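Local coordinates for protein TRAP-T family transporter, DctP (Periplasmic binding) subunit (Sulfitobacter sp. NAS-14.1, PDB 4PF8) that binds beta-D-galacturonate and, as the periplasmic solute-binding subunit of a TRAP transporter, probably delivers it for uptake, at residues 25-39 and 57-70. Sequence-based numbering, arbitrary orientation.
Sequences DWRGWNIHVEDYPVS and IKGKVFHAGVLGSQ. With GTR (beta-D-galactopyranuronic acid), chain D.
The side-chain amide of N30 spends both its N-H groups at the point where two parallel strands part: ND2 donates to H63 ND1 (3.0 Å) and to S39 OG, which in turn donates a hydrogen bond to V33 O. Strands 26-29 and 59-62 are the neighbouring strands of a beta-alpha-beta unit, joined through helix 37-52, with 59-62 the edge strand of a five-stranded mixed sheet. N30 ND2 lies close to the H63 imidazole plane; E43 holds the ring's other nitrogen, and CA of E34 lies over one face.

Backbone bonds run from W26 N to K58 O through to N30 N to F62 O, and A64 N to H32 O (2.8 Å) ties the loops beyond. At the far end, CG2 of I57 sits 3.5 Å from the centroid of the W26 six-membered ring in a CH-pi contact. W29, with CG anti to its backbone N (chi1 -177°), reaches the start of helix 70-79, where Q70 CB meets W29 CH2 at 3.7 Å. Both segments line the sugar pocket: H32 NE2 donates to galacturonate O2 (2.9 Å) and Q70 NE2 to O3, while S88 N holds Q70 OE1. W29 NE1 donates to G68 O at 2.8 Å, the oxygen 7° out of the indole plane.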
# COMPACT_ATOMS: atom_id res chain seq x y z
N ASP A 25 21.70 6.90 15.29
CA ASP A 25 20.39 7.48 15.02
C ASP A 25 19.69 6.65 13.95
O ASP A 25 20.31 6.24 12.96
CB ASP A 25 20.53 8.91 14.51
CG ASP A 25 20.71 9.91 15.63
OD1 ASP A 25 21.09 9.49 16.73
OD2 ASP A 25 20.45 11.11 15.40
N TRP A 26 18.40 6.40 14.13
CA TRP A 26 17.65 5.59 13.17
C TRP A 26 17.25 6.39 11.95
O TRP A 26 17.01 7.60 12.03
CB TRP A 26 16.35 5.06 13.77
CG TRP A 26 16.53 4.00 14.79
CD1 TRP A 26 17.68 3.37 15.13
CD2 TRP A 26 15.50 3.43 15.59
NE1 TRP A 26 17.44 2.44 16.12
CE2 TRP A 26 16.09 2.46 16.41
CE3 TRP A 26 14.12 3.65 15.68
CZ2 TRP A 26 15.36 1.72 17.33
CZ3 TRP A 26 13.39 2.91 16.59
CH2 TRP A 26 14.02 1.96 17.40
N ARG A 27 17.15 5.69 10.84
CA ARG A 27 16.58 6.26 9.63
C ARG A 27 15.32 5.51 9.23
O ARG A 27 15.30 4.28 9.19
CB ARG A 27 17.59 6.25 8.49
CG ARG A 27 18.79 7.10 8.79
CD ARG A 27 19.56 7.44 7.53
NE ARG A 27 20.82 8.10 7.85
CZ ARG A 27 21.99 7.80 7.31
NH1 ARG A 27 22.09 6.83 6.41
NH2 ARG A 27 23.07 8.47 7.67
N GLY A 28 14.26 6.26 8.98
CA GLY A 28 12.97 5.71 8.59
C GLY A 28 12.54 6.14 7.21
O GLY A 28 12.79 7.28 6.80
N TRP A 29 11.96 5.21 6.46
CA TRP A 29 11.59 5.46 5.06
C TRP A 29 10.09 5.69 4.92
O TRP A 29 9.29 4.93 5.44
CB TRP A 29 11.96 4.26 4.21
CG TRP A 29 11.69 4.41 2.72
CD1 TRP A 29 12.54 4.89 1.78
CD2 TRP A 29 10.48 4.06 2.04
NE1 TRP A 29 11.95 4.87 0.53
CE2 TRP A 29 10.68 4.34 0.67
CE3 TRP A 29 9.28 3.48 2.43
CZ2 TRP A 29 9.70 4.10 -0.30
CZ3 TRP A 29 8.30 3.24 1.47
CH2 TRP A 29 8.53 3.53 0.13
N ASN A 30 9.74 6.73 4.18
CA ASN A 30 8.36 7.02 3.82
C ASN A 30 8.36 7.46 2.37
O ASN A 30 9.16 8.30 1.97
CB ASN A 30 7.86 8.15 4.69
CG ASN A 30 6.39 8.50 4.48
OD1 ASN A 30 5.59 7.70 3.98
ND2 ASN A 30 6.02 9.66 4.93
N ILE A 31 7.42 6.92 1.58
CA ILE A 31 7.27 7.32 0.19
C ILE A 31 6.47 8.62 0.03
O ILE A 31 6.55 9.28 -1.00
CB ILE A 31 6.60 6.18 -0.61
CG1 ILE A 31 6.91 6.28 -2.11
CG2 ILE A 31 5.10 6.13 -0.36
CD1 ILE A 31 6.48 5.01 -2.86
N HIS A 32 5.69 8.97 1.04
CA HIS A 32 4.71 10.05 0.92
C HIS A 32 5.20 11.43 1.23
O HIS A 32 6.25 11.60 1.85
CB HIS A 32 3.54 9.72 1.80
CG HIS A 32 2.75 8.57 1.31
ND1 HIS A 32 1.99 8.64 0.15
CD2 HIS A 32 2.62 7.31 1.77
CE1 HIS A 32 1.41 7.47 -0.05
NE2 HIS A 32 1.79 6.65 0.91
N VAL A 33 4.44 12.44 0.78
CA VAL A 33 4.70 13.81 1.17
C VAL A 33 4.60 13.98 2.68
O VAL A 33 3.99 13.15 3.35
CB VAL A 33 3.74 14.78 0.46
CG1 VAL A 33 3.93 14.66 -1.07
CG2 VAL A 33 2.29 14.51 0.87
N GLU A 34 5.23 15.03 3.21
CA GLU A 34 5.27 15.22 4.65
C GLU A 34 3.88 15.32 5.26
O GLU A 34 3.65 14.79 6.36
CB GLU A 34 6.09 16.48 5.00
CG GLU A 34 6.35 16.62 6.48
CD GLU A 34 7.41 17.67 6.81
OE1 GLU A 34 7.97 18.28 5.88
OE2 GLU A 34 7.66 17.88 8.02
N ASP A 35 2.97 16.03 4.60
CA ASP A 35 1.63 16.19 5.15
C ASP A 35 0.72 15.07 4.61
O ASP A 35 0.01 15.24 3.61
CB ASP A 35 1.04 17.56 4.85
CG ASP A 35 -0.28 17.79 5.58
OD1 ASP A 35 -0.65 16.95 6.43
OD2 ASP A 35 -0.95 18.81 5.30
N TYR A 36 0.74 13.94 5.30
CA TYR A 36 0.05 12.72 4.85
C TYR A 36 -0.09 11.82 6.09
O TYR A 36 0.77 11.85 6.97
CB TYR A 36 0.88 12.02 3.77
CG TYR A 36 0.12 11.00 2.95
CD1 TYR A 36 -0.69 11.41 1.90
CD2 TYR A 36 0.23 9.65 3.21
CE1 TYR A 36 -1.39 10.49 1.14
CE2 TYR A 36 -0.48 8.71 2.45
CZ TYR A 36 -1.29 9.15 1.41
OH TYR A 36 -1.97 8.21 0.64
N PRO A 37 -1.15 11.02 6.20
CA PRO A 37 -1.39 10.27 7.45
C PRO A 37 -0.28 9.30 7.87
O PRO A 37 0.07 9.18 9.05
CB PRO A 37 -2.68 9.49 7.15
CG PRO A 37 -3.40 10.38 6.20
CD PRO A 37 -2.34 11.00 5.32
N VAL A 38 0.29 8.62 6.88
CA VAL A 38 1.42 7.74 7.11
C VAL A 38 2.56 8.52 7.74
O VAL A 38 3.16 8.09 8.72
CB VAL A 38 1.91 7.13 5.79
CG1 VAL A 38 3.20 6.35 6.00
CG2 VAL A 38 0.82 6.24 5.17
N SER A 39 2.87 9.68 7.16
CA SER A 39 3.95 10.52 7.64
C SER A 39 3.78 10.92 9.10
O SER A 39 4.73 10.85 9.90
CB SER A 39 4.04 11.77 6.77
OG SER A 39 3.89 11.41 5.40
N ILE A 57 17.35 6.61 22.13
CA ILE A 57 17.13 6.31 20.72
C ILE A 57 16.55 7.53 20.06
O ILE A 57 15.53 8.04 20.50
CB ILE A 57 16.18 5.14 20.53
CG1 ILE A 57 16.74 3.89 21.20
CG2 ILE A 57 15.91 4.89 19.03
CD1 ILE A 57 15.86 2.69 21.12
N LYS A 58 17.21 7.99 19.01
CA LYS A 58 16.74 9.11 18.23
C LYS A 58 16.75 8.69 16.77
O LYS A 58 17.40 7.72 16.40
CB LYS A 58 17.62 10.33 18.42
CG LYS A 58 17.43 10.98 19.80
CD LYS A 58 18.29 12.21 19.98
CE LYS A 58 18.10 12.81 21.37
NZ LYS A 58 16.74 13.41 21.56
N GLY A 59 16.00 9.42 15.96
CA GLY A 59 15.91 9.05 14.56
C GLY A 59 15.14 10.08 13.79
O GLY A 59 14.67 11.08 14.32
N LYS A 60 15.01 9.81 12.51
CA LYS A 60 14.39 10.75 11.60
C LYS A 60 13.69 9.98 10.53
O LYS A 60 14.21 8.98 10.02
CB LYS A 60 15.45 11.66 10.96
CG LYS A 60 14.86 12.65 9.97
CD LYS A 60 15.91 13.61 9.42
CE LYS A 60 15.30 14.51 8.36
NZ LYS A 60 16.35 15.14 7.49
N VAL A 61 12.49 10.46 10.19
CA VAL A 61 11.73 9.97 9.06
C VAL A 61 12.07 10.79 7.82
O VAL A 61 12.06 12.02 7.85
CB VAL A 61 10.22 10.06 9.32
CG1 VAL A 61 9.43 9.47 8.15
CG2 VAL A 61 9.87 9.35 10.62
N PHE A 62 12.42 10.10 6.75
CA PHE A 62 12.78 10.73 5.49
C PHE A 62 11.64 10.54 4.53
O PHE A 62 11.35 9.42 4.10
CB PHE A 62 14.07 10.11 4.94
CG PHE A 62 15.28 10.45 5.77
CD1 PHE A 62 15.59 9.71 6.90
CD2 PHE A 62 16.06 11.53 5.44
CE1 PHE A 62 16.67 10.03 7.67
CE2 PHE A 62 17.15 11.86 6.21
CZ PHE A 62 17.47 11.11 7.33
N HIS A 63 10.97 11.65 4.22
CA HIS A 63 9.74 11.63 3.43
C HIS A 63 10.01 11.65 1.93
O HIS A 63 11.15 11.81 1.48
CB HIS A 63 8.88 12.84 3.83
CG HIS A 63 8.56 12.88 5.28
ND1 HIS A 63 7.82 11.90 5.90
CD2 HIS A 63 8.89 13.77 6.25
CE1 HIS A 63 7.71 12.17 7.19
NE2 HIS A 63 8.35 13.30 7.42
N ALA A 64 8.95 11.45 1.17
CA ALA A 64 8.95 11.65 -0.28
C ALA A 64 9.87 10.70 -1.02
O ALA A 64 10.32 10.99 -2.14
CB ALA A 64 9.30 13.11 -0.61
N GLY A 65 10.14 9.54 -0.42
CA GLY A 65 10.90 8.49 -1.09
C GLY A 65 12.35 8.87 -1.36
O GLY A 65 12.99 8.28 -2.24
N VAL A 66 12.88 9.85 -0.63
CA VAL A 66 14.21 10.37 -0.92
C VAL A 66 15.31 9.31 -0.70
O VAL A 66 16.40 9.40 -1.29
CB VAL A 66 14.49 11.67 -0.11
CG1 VAL A 66 14.65 11.38 1.37
CG2 VAL A 66 15.71 12.41 -0.67
N LEU A 67 15.02 8.30 0.13
CA LEU A 67 16.00 7.25 0.39
C LEU A 67 15.82 6.01 -0.48
O LEU A 67 16.56 5.04 -0.33
CB LEU A 67 15.98 6.84 1.87
CG LEU A 67 16.31 7.95 2.86
CD1 LEU A 67 16.37 7.31 4.24
CD2 LEU A 67 17.62 8.65 2.51
N GLY A 68 14.89 6.07 -1.43
CA GLY A 68 14.79 5.02 -2.43
C GLY A 68 13.37 4.74 -2.90
O GLY A 68 12.41 5.10 -2.23
N SER A 69 13.25 4.07 -4.04
CA SER A 69 12.01 3.48 -4.46
C SER A 69 11.59 2.40 -3.48
O SER A 69 12.39 1.89 -2.69
CB SER A 69 12.14 2.89 -5.86
OG SER A 69 12.90 1.70 -5.81
N GLN A 70 10.33 2.01 -3.52
CA GLN A 70 9.84 1.12 -2.51
C GLN A 70 10.49 -0.27 -2.52
O GLN A 70 10.85 -0.78 -1.46
CB GLN A 70 8.29 1.05 -2.54
CG GLN A 70 7.74 0.24 -1.39
CD GLN A 70 6.38 0.70 -0.88
OE1 GLN A 70 6.06 0.50 0.29
NE2 GLN A 70 5.58 1.31 -1.73
C1 GTR D . 0.18 4.13 -2.24
C2 GTR D . 0.97 3.47 -1.16
C3 GTR D . 2.44 3.70 -1.47
C4 GTR D . 2.81 3.11 -2.82
C5 GTR D . 1.89 3.77 -3.84
C6 GTR D . 2.11 3.17 -5.23
O1 GTR D . -1.25 3.89 -2.03
O2 GTR D . 0.63 4.11 0.10
O3 GTR D . 3.18 2.97 -0.47
O4 GTR D . 2.57 1.69 -2.77
O5 GTR D . 0.50 3.59 -3.48
O6A GTR D . 1.10 3.12 -5.96
O6B GTR D . 3.28 2.92 -5.59